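Local coordinates for uncharacterized protein (Desulfitobacterium hafniense, PDB 3MJQ) that supplies the PAS domain, probably a sensory or regulatory module, of a larger response-regulator and GGDEF protein that may act in signalling as a diguanylate cyclase, at residues A[4-9]-A[24-29]; A[10-15]-A[99-104]; A[18-23]-A[41-46]; A[69-74]-A[85-90]. The protein carries 1 engineered substitution. All coordinates share one frame; numbering follows the deposited sequence.

Contact 1: residues A[4-9]-A[24-29]; sequences FLETIE and ANTAVP
Leu5 is where the N-terminal loop 4-9 of this PAS domain first meets 24-29, the chain running out of strand 21-24 into helix 27-32. Its carbonyl O lies 3.6 Å from Asn25 ND2, and Asn25 faces most of the loop. The side chain of Leu5 rests on Ile12 and Tyr23. Glu6 comes next: its CG is anti to the backbone N (chi1 -164°) and the chain bends at chi2, bringing the carboxylate to the backbone of Asn25 and Thr26. There OE1 lies 3.9 Å from Asn25 CB. A bond from Thr26 N to Glu6 OE2 is modelled at 2.7 Å, but the same oxygen is too close to Thr26 CB, so its exact position is doubtful. The two side chains cross at about a right angle, and Thr26 CG2 sits 3.7 Å from the backbone O of Glu6. Thr7 faces the other way, its OG1 hydrogen-bonded to the backbone of Lys93 in the second subunit. Ile8 closes the turn with its N on Leu5 O at 2.9 Å, and its own O lies 3.7 Å from Asn25 ND2. That amide has better partners: ND2 donates to Asp10 O and OD1 accepts from Ile12 N, so the Asn25 side chain bonds to the backbone of strand 11-16 and of Asp10 before it much as a strand would, fixing the amide's rotation. At the far end of the loop, the CB of Glu9 points away from 24-29, and the contact is made by its backbone, with Ala27 CB 3.5 Å from Glu9 O.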
loop_
_atom_site.group_PDB
_atom_site.type_symbol
_atom_site.label_atom_id
_atom_site.label_comp_id
_atom_site.label_asym_id
_atom_site.label_seq_id
_atom_site.Cartn_x
_atom_site.Cartn_y
_atom_site.Cartn_z
ATOM N N PHE A 4 -1.101 -10.439 -6.757
ATOM C CA PHE A 4 -0.777 -10.288 -5.351
ATOM C C PHE A 4 -1.841 -9.453 -4.634
ATOM O O PHE A 4 -2.577 -9.984 -3.817
ATOM C CB PHE A 4 0.584 -9.607 -5.201
ATOM C CG PHE A 4 0.979 -9.370 -3.773
ATOM C CD1 PHE A 4 1.250 -10.436 -2.925
ATOM C CD2 PHE A 4 1.055 -8.080 -3.267
ATOM C CE1 PHE A 4 1.590 -10.223 -1.581
ATOM C CE2 PHE A 4 1.392 -7.847 -1.927
ATOM C CZ PHE A 4 1.660 -8.921 -1.079
ATOM N N LEU A 5 -1.889 -8.148 -4.930
ATOM C CA LEU A 5 -2.853 -7.185 -4.365
ATOM C C LEU A 5 -4.241 -7.784 -4.128
ATOM O O LEU A 5 -4.891 -7.490 -3.135
ATOM C CB LEU A 5 -2.974 -5.988 -5.304
ATOM C CG LEU A 5 -1.604 -5.366 -5.585
ATOM C CD1 LEU A 5 -1.787 -4.160 -6.482
ATOM C CD2 LEU A 5 -0.906 -5.011 -4.267
ATOM N N GLU A 6 -4.699 -8.587 -5.078
ATOM C CA GLU A 6 -5.982 -9.293 -5.007
ATOM C C GLU A 6 -6.117 -10.002 -3.643
ATOM O O GLU A 6 -7.218 -10.212 -3.130
ATOM C CB GLU A 6 -6.043 -10.335 -6.126
ATOM C CG GLU A 6 -7.459 -10.837 -6.389
ATOM C CD GLU A 6 -8.402 -9.734 -6.923
ATOM O OE1 GLU A 6 -7.839 -8.914 -7.736
ATOM O OE2 GLU A 6 -9.633 -9.760 -6.545
ATOM N N THR A 7 -4.978 -10.375 -3.067
ATOM C CA THR A 7 -4.930 -11.073 -1.778
ATOM C C THR A 7 -4.920 -10.219 -0.498
ATOM O O THR A 7 -4.723 -10.732 0.598
ATOM C CB THR A 7 -3.731 -12.026 -1.744
ATOM O OG1 THR A 7 -2.513 -11.270 -1.743
ATOM C CG2 THR A 7 -3.778 -12.936 -2.954
ATOM N N ILE A 8 -5.169 -8.928 -0.626
ATOM C CA ILE A 8 -5.203 -8.057 0.542
ATOM C C ILE A 8 -6.663 -7.713 0.831
ATOM O O ILE A 8 -7.420 -7.390 -0.082
ATOM C CB ILE A 8 -4.369 -6.815 0.274
ATOM C CG1 ILE A 8 -2.915 -7.253 0.045
ATOM C CG2 ILE A 8 -4.513 -5.831 1.413
ATOM C CD1 ILE A 8 -1.938 -6.148 -0.212
ATOM N N GLU A 9 -7.071 -7.829 2.092
ATOM C CA GLU A 9 -8.458 -7.566 2.452
ATOM C C GLU A 9 -8.871 -6.105 2.246
ATOM O O GLU A 9 -10.048 -5.798 2.022
ATOM C CB GLU A 9 -8.728 -7.982 3.908
ATOM C CG GLU A 9 -8.351 -9.434 4.281
ATOM C CD GLU A 9 -9.018 -10.516 3.420
ATOM O OE1 GLU A 9 -8.663 -10.646 2.227
ATOM O OE2 GLU A 9 -9.896 -11.250 3.939
ATOM N N ALA A 24 -8.726 -2.297 -9.587
ATOM C CA ALA A 24 -9.460 -2.507 -8.346
ATOM C C ALA A 24 -9.402 -3.981 -8.024
ATOM O O ALA A 24 -9.272 -4.797 -8.926
ATOM C CB ALA A 24 -10.896 -2.069 -8.498
ATOM N N ASN A 25 -9.504 -4.323 -6.745
ATOM C CA ASN A 25 -9.445 -5.714 -6.329
ATOM C C ASN A 25 -10.768 -6.226 -5.803
ATOM O O ASN A 25 -11.663 -5.457 -5.467
ATOM C CB ASN A 25 -8.351 -5.912 -5.271
ATOM C CG ASN A 25 -8.593 -5.096 -4.000
ATOM O OD1 ASN A 25 -9.578 -4.375 -3.887
ATOM N ND2 ASN A 25 -7.686 -5.213 -3.040
ATOM N N THR A 26 -10.875 -7.545 -5.734
ATOM C CA THR A 26 -12.097 -8.214 -5.275
ATOM C C THR A 26 -12.734 -7.494 -4.072
ATOM O O THR A 26 -13.966 -7.464 -3.915
ATOM C CB THR A 26 -11.772 -9.667 -4.842
ATOM O OG1 THR A 26 -12.966 -10.414 -4.592
ATOM C CG2 THR A 26 -10.889 -9.623 -3.581
ATOM N N ALA A 27 -11.877 -6.928 -3.233
ATOM C CA ALA A 27 -12.273 -6.234 -2.027
ATOM C C ALA A 27 -13.259 -5.111 -2.291
ATOM O O ALA A 27 -14.191 -4.901 -1.511
ATOM C CB ALA A 27 -11.027 -5.698 -1.339
ATOM N N VAL A 28 -13.050 -4.385 -3.385
ATOM C CA VAL A 28 -13.921 -3.277 -3.722
ATOM C C VAL A 28 -15.324 -3.780 -4.061
ATOM O O VAL A 28 -16.297 -3.416 -3.399
ATOM C CB VAL A 28 -13.337 -2.473 -4.886
ATOM C CG1 VAL A 28 -14.074 -1.180 -5.035
ATOM C CG2 VAL A 28 -11.882 -2.194 -4.627
ATOM N N PRO A 29 -15.451 -4.626 -5.095
ATOM C CA PRO A 29 -16.788 -5.126 -5.429
ATOM C C PRO A 29 -17.462 -5.670 -4.185
ATOM O O PRO A 29 -18.575 -5.296 -3.833
ATOM C CB PRO A 29 -16.495 -6.221 -6.439
ATOM C CG PRO A 29 -15.326 -5.658 -7.173
ATOM C CD PRO A 29 -14.456 -5.128 -6.063
#

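Contact 2: residues A[10-15]-A[99-104]; sequences DMILII and CLFAII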
loop_
_atom_site.group_PDB
_atom_site.type_symbol
_atom_site.label_atom_id
_atom_site.label_comp_id
_atom_site.label_asym_id
_atom_site.label_seq_id
_atom_site.Cartn_x
_atom_site.Cartn_y
_atom_site.Cartn_z
ATOM N N ASP A 10 -7.906 -5.200 2.326
ATOM C CA ASP A 10 -8.201 -3.790 2.129
ATOM C C ASP A 10 -8.414 -3.467 0.656
ATOM O O ASP A 10 -7.793 -4.062 -0.224
ATOM C CB ASP A 10 -7.067 -2.933 2.677
ATOM C CG ASP A 10 -7.117 -2.788 4.184
ATOM O OD1 ASP A 10 -7.723 -3.653 4.855
ATOM O OD2 ASP A 10 -6.537 -1.808 4.702
HETATM N N MSE A 11 -9.289 -2.499 0.405
HETATM C CA MSE A 11 -9.617 -2.071 -0.946
HETATM C C MSE A 11 -8.459 -1.303 -1.594
HETATM O O MSE A 11 -7.912 -0.350 -1.028
HETATM C CB MSE A 11 -10.885 -1.209 -0.932
HETATM C CG MSE A 11 -12.144 -1.899 -0.432
HETATM SE SE MSE A 11 -13.616 -0.645 -0.194
HETATM C CE MSE A 11 -13.115 0.063 1.566
ATOM N N ILE A 12 -8.085 -1.747 -2.787
ATOM C CA ILE A 12 -7.005 -1.127 -3.508
ATOM C C ILE A 12 -7.516 -0.754 -4.861
ATOM O O ILE A 12 -8.112 -1.571 -5.555
ATOM C CB ILE A 12 -5.810 -2.072 -3.707
ATOM C CG1 ILE A 12 -5.084 -2.298 -2.382
ATOM C CG2 ILE A 12 -4.853 -1.478 -4.742
ATOM C CD1 ILE A 12 -3.989 -3.333 -2.471
ATOM N N LEU A 13 -7.270 0.495 -5.224
ATOM C CA LEU A 13 -7.680 1.032 -6.504
ATOM C C LEU A 13 -6.500 1.796 -7.060
ATOM O O LEU A 13 -5.649 2.274 -6.309
ATOM C CB LEU A 13 -8.841 2.020 -6.335
ATOM C CG LEU A 13 -10.138 1.601 -5.640
ATOM C CD1 LEU A 13 -11.018 2.831 -5.447
ATOM C CD2 LEU A 13 -10.886 0.549 -6.467
ATOM N N ILE A 14 -6.442 1.882 -8.377
ATOM C CA ILE A 14 -5.416 2.666 -9.030
ATOM C C ILE A 14 -6.299 3.590 -9.861
ATOM O O ILE A 14 -7.115 3.119 -10.642
ATOM C CB ILE A 14 -4.497 1.810 -9.940
ATOM C CG1 ILE A 14 -3.407 1.124 -9.120
ATOM C CG2 ILE A 14 -3.788 2.696 -10.936
ATOM C CD1 ILE A 14 -3.832 -0.119 -8.441
ATOM N N ILE A 15 -6.180 4.896 -9.676
ATOM C CA ILE A 15 -7.030 5.813 -10.424
ATOM C C ILE A 15 -6.205 6.884 -11.116
ATOM O O ILE A 15 -5.249 7.407 -10.540
ATOM C CB ILE A 15 -8.100 6.449 -9.488
ATOM C CG1 ILE A 15 -7.456 7.424 -8.507
ATOM C CG2 ILE A 15 -8.771 5.357 -8.655
ATOM C CD1 ILE A 15 -7.504 8.845 -8.955
ATOM N N CYS A 99 -0.843 8.728 -11.999
ATOM C CA CYS A 99 -2.067 8.211 -11.400
ATOM C C CYS A 99 -1.890 8.033 -9.893
ATOM O O CYS A 99 -0.796 8.221 -9.361
ATOM C CB CYS A 99 -2.452 6.879 -12.042
ATOM S SG CYS A 99 -1.608 5.457 -11.358
ATOM N N LEU A 100 -2.965 7.671 -9.204
ATOM C CA LEU A 100 -2.894 7.480 -7.762
ATOM C C LEU A 100 -3.079 6.024 -7.365
ATOM O O LEU A 100 -3.927 5.324 -7.912
ATOM C CB LEU A 100 -3.946 8.345 -7.067
ATOM C CG LEU A 100 -3.496 9.640 -6.375
ATOM C CD1 LEU A 100 -2.256 10.186 -7.022
ATOM C CD2 LEU A 100 -4.616 10.663 -6.431
ATOM N N PHE A 101 -2.250 5.571 -6.427
ATOM C CA PHE A 101 -2.324 4.205 -5.916
ATOM C C PHE A 101 -2.944 4.322 -4.533
ATOM O O PHE A 101 -2.375 4.938 -3.638
ATOM C CB PHE A 101 -0.938 3.582 -5.811
ATOM C CG PHE A 101 -0.935 2.234 -5.158
ATOM C CD1 PHE A 101 -1.749 1.216 -5.642
ATOM C CD2 PHE A 101 -0.119 1.976 -4.064
ATOM C CE1 PHE A 101 -1.751 -0.040 -5.048
ATOM C CE2 PHE A 101 -0.115 0.722 -3.467
ATOM C CZ PHE A 101 -0.935 -0.287 -3.963
ATOM N N ALA A 102 -4.112 3.723 -4.353
ATOM C CA ALA A 102 -4.796 3.843 -3.082
ATOM C C ALA A 102 -5.157 2.544 -2.390
ATOM O O ALA A 102 -5.686 1.606 -3.002
ATOM C CB ALA A 102 -6.055 4.674 -3.268
ATOM N N ILE A 103 -4.871 2.519 -1.093
ATOM C CA ILE A 103 -5.197 1.383 -0.255
ATOM C C ILE A 103 -6.162 1.993 0.764
ATOM O O ILE A 103 -5.819 2.931 1.493
ATOM C CB ILE A 103 -3.933 0.796 0.416
ATOM C CG1 ILE A 103 -2.850 0.578 -0.664
ATOM C CG2 ILE A 103 -4.283 -0.521 1.136
ATOM C CD1 ILE A 103 -1.557 -0.068 -0.180
ATOM N N ILE A 104 -7.381 1.463 0.776
ATOM C CA ILE A 104 -8.434 1.968 1.635
ATOM C C ILE A 104 -8.892 1.049 2.758
ATOM O O ILE A 104 -9.266 -0.100 2.514
ATOM C CB ILE A 104 -9.627 2.322 0.775
ATOM C CG1 ILE A 104 -9.140 3.245 -0.340
ATOM C CG2 ILE A 104 -10.715 2.996 1.612
ATOM C CD1 ILE A 104 -10.081 3.337 -1.496
#
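Ile14 and Phe101 face each other as a non-hydrogen-bonded pair in the middle of the antiparallel PAS sheet, where strand 11-16 lies beside strand 98-106. Ile14 CB stands 4.1 Å from Leu100 O, above the neighbouring backbone. From there the side chain forks. CG2, anti to the backbone N, reaches the sulfur of Cys99 (SG at 3.5 Å), while CG1 goes the other way to Phe101 CD1 at 3.9 Å. The tip, CD1, meets the edge of the Phe101 ring in its plane, 3.7 Å from CD1 of Phe101. Ile12 CG2 comes to the same ring at CE1 (3.4 Å), and Ile12 lies side by side with Ile103. This face of the sheet, with Ile12, Ile14, Phe101 and Ile103, turns to the second subunit, whose Phe4, Ile8 and Trp90 pack on it. Met11 (a selenomethionine), Leu13, Ile15, Leu100, Ala102 and Ile104 point to the opposite face, beneath helices 27-32 and 53-65. The axes of 11-15 and 99-104 lie 165° apart, nearly antiparallel. Leu13 and Ala102 exchange backbone bonds in both directions, Ala102 N to Leu13 O being 2.9 Å; Ile15 with Leu100 does likewise. Ile104 N donates to Met11 O at 2.6 Å, and only the reverse bond is weak. With main-chain polar groups paired this way and apolar side chains on both faces, the two strands can be buried at the heart of the domain and also carry the dimer surface.

Contact 3: residues A[18-23]-A[41-46]; sequences EGRLLY and SMHILT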
loop_
_atom_site.group_PDB
_atom_site.type_symbol
_atom_site.label_atom_id
_atom_site.label_comp_id
_atom_site.label_asym_id
_atom_site.label_seq_id
_atom_site.Cartn_x
_atom_site.Cartn_y
_atom_site.Cartn_z
ATOM N N GLU A 18 -7.979 11.675 -14.473
ATOM C CA GLU A 18 -9.387 11.967 -14.758
ATOM C C GLU A 18 -10.361 11.346 -13.778
ATOM O O GLU A 18 -11.573 11.531 -13.903
ATOM C CB GLU A 18 -9.765 11.489 -16.156
ATOM C CG GLU A 18 -9.737 12.558 -17.217
ATOM C CD GLU A 18 -10.908 12.419 -18.165
ATOM O OE1 GLU A 18 -11.300 11.265 -18.448
ATOM O OE2 GLU A 18 -11.432 13.458 -18.629
ATOM N N GLY A 19 -9.836 10.587 -12.822
ATOM C CA GLY A 19 -10.694 9.967 -11.833
ATOM C C GLY A 19 -11.287 8.640 -12.249
ATOM O O GLY A 19 -12.243 8.168 -11.646
ATOM N N ARG A 20 -10.737 8.031 -13.288
ATOM C CA ARG A 20 -11.250 6.738 -13.715
ATOM C C ARG A 20 -10.502 5.606 -13.002
ATOM O O ARG A 20 -9.319 5.732 -12.666
ATOM C CB ARG A 20 -11.155 6.586 -15.243
ATOM C CG ARG A 20 -12.211 7.371 -16.031
ATOM C CD ARG A 20 -13.591 7.273 -15.374
ATOM N NE ARG A 20 -14.686 7.307 -16.341
ATOM C CZ ARG A 20 -15.037 6.281 -17.117
ATOM N NH1 ARG A 20 -14.378 5.130 -17.044
ATOM N NH2 ARG A 20 -16.051 6.399 -17.963
ATOM N N LEU A 21 -11.207 4.504 -12.765
ATOM C CA LEU A 21 -10.631 3.357 -12.078
ATOM C C LEU A 21 -9.848 2.396 -12.960
ATOM O O LEU A 21 -10.415 1.471 -13.542
ATOM C CB LEU A 21 -11.725 2.582 -11.337
ATOM C CG LEU A 21 -12.033 2.978 -9.882
ATOM C CD1 LEU A 21 -12.370 4.462 -9.780
ATOM C CD2 LEU A 21 -13.194 2.139 -9.365
ATOM N N LEU A 22 -8.541 2.616 -13.037
ATOM C CA LEU A 22 -7.654 1.766 -13.819
ATOM C C LEU A 22 -7.607 0.345 -13.247
ATOM O O LEU A 22 -7.663 -0.631 -13.995
ATOM C CB LEU A 22 -6.250 2.371 -13.832
ATOM C CG LEU A 22 -5.996 3.577 -14.742
ATOM C CD1 LEU A 22 -7.247 4.401 -14.904
ATOM C CD2 LEU A 22 -4.874 4.412 -14.153
ATOM N N TYR A 23 -7.514 0.237 -11.921
ATOM C CA TYR A 23 -7.459 -1.059 -11.239
ATOM C C TYR A 23 -8.225 -1.112 -9.920
ATOM O O TYR A 23 -8.332 -0.114 -9.216
ATOM C CB TYR A 23 -6.015 -1.437 -10.947
ATOM C CG TYR A 23 -5.900 -2.703 -10.146
ATOM C CD1 TYR A 23 -6.022 -3.943 -10.753
ATOM C CD2 TYR A 23 -5.693 -2.657 -8.774
ATOM C CE1 TYR A 23 -5.935 -5.106 -10.017
ATOM C CE2 TYR A 23 -5.606 -3.810 -8.025
ATOM C CZ TYR A 23 -5.726 -5.035 -8.652
ATOM O OH TYR A 23 -5.617 -6.195 -7.920
ATOM N N SER A 41 -16.053 1.267 -15.408
ATOM C CA SER A 41 -16.631 2.377 -16.146
ATOM C C SER A 41 -16.847 3.597 -15.265
ATOM O O SER A 41 -16.680 4.726 -15.712
ATOM C CB SER A 41 -17.960 1.953 -16.766
ATOM O OG SER A 41 -17.771 0.925 -17.722
HETATM N N MSE A 42 -17.212 3.356 -14.013
HETATM C CA MSE A 42 -17.470 4.419 -13.054
HETATM C C MSE A 42 -16.337 5.417 -12.879
HETATM O O MSE A 42 -15.207 5.185 -13.310
HETATM C CB MSE A 42 -17.794 3.810 -11.698
HETATM C CG MSE A 42 -18.836 2.718 -11.760
HETATM SE SE MSE A 42 -19.728 2.404 -10.070
HETATM C CE MSE A 42 -20.377 0.640 -10.369
ATOM N N HIS A 43 -16.662 6.534 -12.236
ATOM C CA HIS A 43 -15.708 7.597 -11.936
ATOM C C HIS A 43 -15.566 7.574 -10.409
ATOM O O HIS A 43 -16.558 7.433 -9.697
ATOM C CB HIS A 43 -16.270 8.935 -12.410
ATOM C CG HIS A 43 -15.324 10.085 -12.257
ATOM N ND1 HIS A 43 -15.033 10.655 -11.038
ATOM C CD2 HIS A 43 -14.624 10.789 -13.177
ATOM C CE1 HIS A 43 -14.195 11.662 -11.212
ATOM N NE2 HIS A 43 -13.932 11.764 -12.501
ATOM N N ILE A 44 -14.342 7.694 -9.900
ATOM C CA ILE A 44 -14.115 7.649 -8.453
ATOM C C ILE A 44 -15.038 8.560 -7.656
ATOM O O ILE A 44 -15.554 8.170 -6.603
ATOM C CB ILE A 44 -12.644 7.988 -8.071
ATOM C CG1 ILE A 44 -12.404 7.657 -6.589
ATOM C CG2 ILE A 44 -12.343 9.458 -8.348
ATOM C CD1 ILE A 44 -12.545 6.155 -6.240
ATOM N N LEU A 45 -15.261 9.766 -8.161
ATOM C CA LEU A 45 -16.121 10.726 -7.473
ATOM C C LEU A 45 -17.565 10.254 -7.299
ATOM O O LEU A 45 -18.285 10.759 -6.443
ATOM C CB LEU A 45 -16.079 12.084 -8.197
ATOM C CG LEU A 45 -15.015 13.110 -7.768
ATOM C CD1 LEU A 45 -13.783 12.421 -7.239
ATOM C CD2 LEU A 45 -14.656 13.998 -8.944
ATOM N N THR A 46 -17.992 9.281 -8.097
ATOM C CA THR A 46 -19.363 8.774 -7.993
ATOM C C THR A 46 -19.524 7.992 -6.698
ATOM O O THR A 46 -20.627 7.871 -6.148
ATOM C CB THR A 46 -19.709 7.850 -9.173
ATOM O OG1 THR A 46 -19.544 8.569 -10.397
ATOM C CG2 THR A 46 -21.147 7.373 -9.078
#
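The N-terminus of helix 44-48 docks on the turn leading into strand 21-24, and His43 lies against Gly19 at the join. Gly19 O takes the N-H of Ile44 almost straight on, at 2.8 Å and 175°. The same oxygen stands above the imidazole of His43, over the centre of one face. Gly19 adopts a left-handed backbone conformation (phi 85°), and its bare CA sits over the ring as a CH-pi contact, 4.1 Å from the centroid. His43 is the helix N-cap: with CG anti to its backbone N (chi1 -175°), the imidazole swings round to let ND1 accept from Leu45 N at 3.0 Å, the donor close to the ring plane. In this PAS domain the element so capped belongs to the helical run between strands 21-24 and 70-76, and Ile44 reaches on to Leu13 of the sheet and Leu60 of helix 53-65. Leu21 joins that apolar side, its CD1 3.9 Å from Ile44 CB. Arg20, bent at chi2 and chi3, brings its CD to 3.4 Å from Met42 O, while the guanidinium turns one face to the Ser41 carbonyl; the modelled approach there is too close to be trusted. Arg20 N is held by Asn16 OD1.

Contact 4: residues A[69-74]-A[85-90]; sequences ESLPLS and AKARIW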
loop_
_atom_site.group_PDB
_atom_site.type_symbol
_atom_site.label_atom_id
_atom_site.label_comp_id
_atom_site.label_asym_id
_atom_site.label_seq_id
_atom_site.Cartn_x
_atom_site.Cartn_y
_atom_site.Cartn_z
ATOM N N GLU A 69 -1.372 12.721 1.754
ATOM C CA GLU A 69 -0.937 11.326 1.651
ATOM C C GLU A 69 -2.019 10.361 2.134
ATOM O O GLU A 69 -1.923 9.149 1.921
ATOM C CB GLU A 69 0.342 11.102 2.469
ATOM C CG GLU A 69 1.485 12.051 2.121
ATOM C CD GLU A 69 2.824 11.609 2.692
ATOM O OE1 GLU A 69 2.914 11.391 3.921
ATOM O OE2 GLU A 69 3.789 11.487 1.906
ATOM N N SER A 70 -3.037 10.912 2.795
ATOM C CA SER A 70 -4.161 10.134 3.308
ATOM C C SER A 70 -5.334 11.058 3.629
ATOM O O SER A 70 -5.143 12.208 4.028
ATOM C CB SER A 70 -3.773 9.390 4.584
ATOM O OG SER A 70 -3.880 10.237 5.715
ATOM N N LEU A 71 -6.551 10.556 3.449
ATOM C CA LEU A 71 -7.734 11.338 3.759
ATOM C C LEU A 71 -8.846 10.394 4.091
ATOM O O LEU A 71 -8.891 9.271 3.595
ATOM C CB LEU A 71 -8.175 12.201 2.579
ATOM C CG LEU A 71 -8.846 11.490 1.402
ATOM C CD1 LEU A 71 -9.421 12.528 0.418
ATOM C CD2 LEU A 71 -7.814 10.586 0.718
ATOM N N PRO A 72 -9.746 10.826 4.967
ATOM C CA PRO A 72 -10.888 10.000 5.362
ATOM C C PRO A 72 -11.901 10.010 4.205
ATOM O O PRO A 72 -11.884 10.919 3.364
ATOM C CB PRO A 72 -11.403 10.704 6.612
ATOM C CG PRO A 72 -11.076 12.149 6.322
ATOM C CD PRO A 72 -9.679 12.064 5.765
ATOM N N LEU A 73 -12.773 9.013 4.152
ATOM C CA LEU A 73 -13.731 8.955 3.068
ATOM C C LEU A 73 -15.034 8.363 3.517
ATOM O O LEU A 73 -15.131 7.786 4.598
ATOM C CB LEU A 73 -13.201 8.088 1.926
ATOM C CG LEU A 73 -11.974 8.486 1.119
ATOM C CD1 LEU A 73 -11.633 7.341 0.217
ATOM C CD2 LEU A 73 -12.234 9.740 0.298
ATOM N N SER A 74 -16.027 8.510 2.649
ATOM C CA SER A 74 -17.358 7.975 2.848
ATOM C C SER A 74 -17.599 7.302 1.524
ATOM O O SER A 74 -17.798 7.970 0.509
ATOM C CB SER A 74 -18.362 9.095 3.044
ATOM O OG SER A 74 -18.041 9.835 4.206
ATOM N N ALA A 85 -14.292 5.447 5.759
ATOM C CA ALA A 85 -13.064 4.813 5.340
ATOM C C ALA A 85 -11.933 5.788 5.496
ATOM O O ALA A 85 -12.150 6.993 5.711
ATOM C CB ALA A 85 -13.163 4.381 3.889
ATOM N N LYS A 86 -10.728 5.235 5.423
ATOM C CA LYS A 86 -9.510 6.003 5.484
ATOM C C LYS A 86 -8.700 5.481 4.309
ATOM O O LYS A 86 -8.497 4.272 4.150
ATOM C CB LYS A 86 -8.752 5.795 6.800
ATOM C CG LYS A 86 -7.517 6.696 6.893
ATOM C CD LYS A 86 -6.881 6.699 8.272
ATOM C CE LYS A 86 -5.807 7.790 8.375
ATOM N NZ LYS A 86 -5.104 7.815 9.699
ATOM N N ALA A 87 -8.265 6.399 3.461
ATOM C CA ALA A 87 -7.505 5.998 2.303
ATOM C C ALA A 87 -6.099 6.554 2.340
ATOM O O ALA A 87 -5.897 7.722 2.637
ATOM C CB ALA A 87 -8.212 6.461 1.051
ATOM N N ARG A 88 -5.125 5.698 2.065
ATOM C CA ARG A 88 -3.736 6.112 1.997
ATOM C C ARG A 88 -3.405 6.062 0.508
ATOM O O ARG A 88 -3.747 5.081 -0.190
ATOM C CB ARG A 88 -2.853 5.153 2.794
ATOM C CG ARG A 88 -3.105 5.275 4.289
ATOM C CD ARG A 88 -2.621 4.083 5.101
ATOM N NE ARG A 88 -3.295 4.016 6.400
ATOM C CZ ARG A 88 -3.163 4.925 7.362
ATOM N NH1 ARG A 88 -2.371 5.978 7.179
ATOM N NH2 ARG A 88 -3.839 4.788 8.500
ATOM N N ILE A 89 -2.779 7.130 0.015
ATOM C CA ILE A 89 -2.433 7.198 -1.395
ATOM C C ILE A 89 -0.956 7.433 -1.702
ATOM O O ILE A 89 -0.239 8.095 -0.953
ATOM C CB ILE A 89 -3.275 8.267 -2.123
ATOM C CG1 ILE A 89 -2.750 9.660 -1.803
ATOM C CG2 ILE A 89 -4.746 8.162 -1.700
ATOM C CD1 ILE A 89 -3.417 10.735 -2.635
ATOM N N TRP A 90 -0.520 6.848 -2.815
ATOM C CA TRP A 90 0.843 6.945 -3.298
ATOM C C TRP A 90 0.771 7.310 -4.760
ATOM O O TRP A 90 -0.070 6.795 -5.493
ATOM C CB TRP A 90 1.566 5.608 -3.142
ATOM C CG TRP A 90 1.935 5.304 -1.729
ATOM C CD1 TRP A 90 3.076 5.679 -1.079
ATOM C CD2 TRP A 90 1.124 4.629 -0.762
ATOM N NE1 TRP A 90 3.020 5.283 0.231
ATOM C CE2 TRP A 90 1.834 4.636 0.454
ATOM C CE3 TRP A 90 -0.139 4.020 -0.809
ATOM C CZ2 TRP A 90 1.326 4.058 1.621
ATOM C CZ3 TRP A 90 -0.642 3.447 0.351
ATOM C CH2 TRP A 90 0.092 3.473 1.551
#
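Leu73 N donates to Ala85 O at 2.6 Å, the shortest polar bond between 69-74 and 85-90, although the donor stands 46° out of the carbonyl plane. Ala85 N returns a bond to Leu73 O, also from above the plane. Two residues back, Leu71 and Ala87 form the second hydrogen-bonded pair, with Ala87 N to Leu71 O at 2.9 Å. Between these pairs sits Pro72, opposite Lys86; as a non-hydrogen-bonded position it calls for no N-H toward the partner, and Pro72 CA instead lies 3.3 Å from Ala85 O. This is the beta hairpin of strands 70-76 and 82-93, the former an outermost strand of the PAS sheet within this chain, and the axes of 70-74 and 85-90 run 145° apart. Leu71, Leu73, Ala85 and Ala87 share the face toward helix 53-65, where Leu71 touches Ile59. Leu73 makes the closer side-chain contact: its CG is anti to the carbonyl carbon (chi1 -65°), and CD1 comes over Ala87 CB at 3.6 Å, while Leu71 CD2 reaches that methyl at 4.2 Å. The other face carries Ser70 beside Arg88, with Ser70 CB 4.2 Å from Arg88 CG; Arg88 also packs on Trp90 of the second subunit. Past this pair, Ile89 N donates to Glu69 O at 2.9 Å.

From the N terminus, contact 1 closes first, drawing the leading loop against the start of helix 27-32. Contact 2 then spans most of the domain, pairing the first strand with the last. Its segments alternate with those of contact 1, and the two meet through Asn25. Contact 3 also crosses contact 1 but falls wholly within the span of contact 2, tying the turn into strand 21-24 to the start of helix 44-48. Contact 4 follows contact 3 in series, inside the same span, and adds the far hairpin. In the sheet, contact 2 is central: Ile14 bonds to Tyr23 toward contact 3, and Phe101 to Trp90 toward contact 4. Contacts 1, 2 and 4 touch the second subunit.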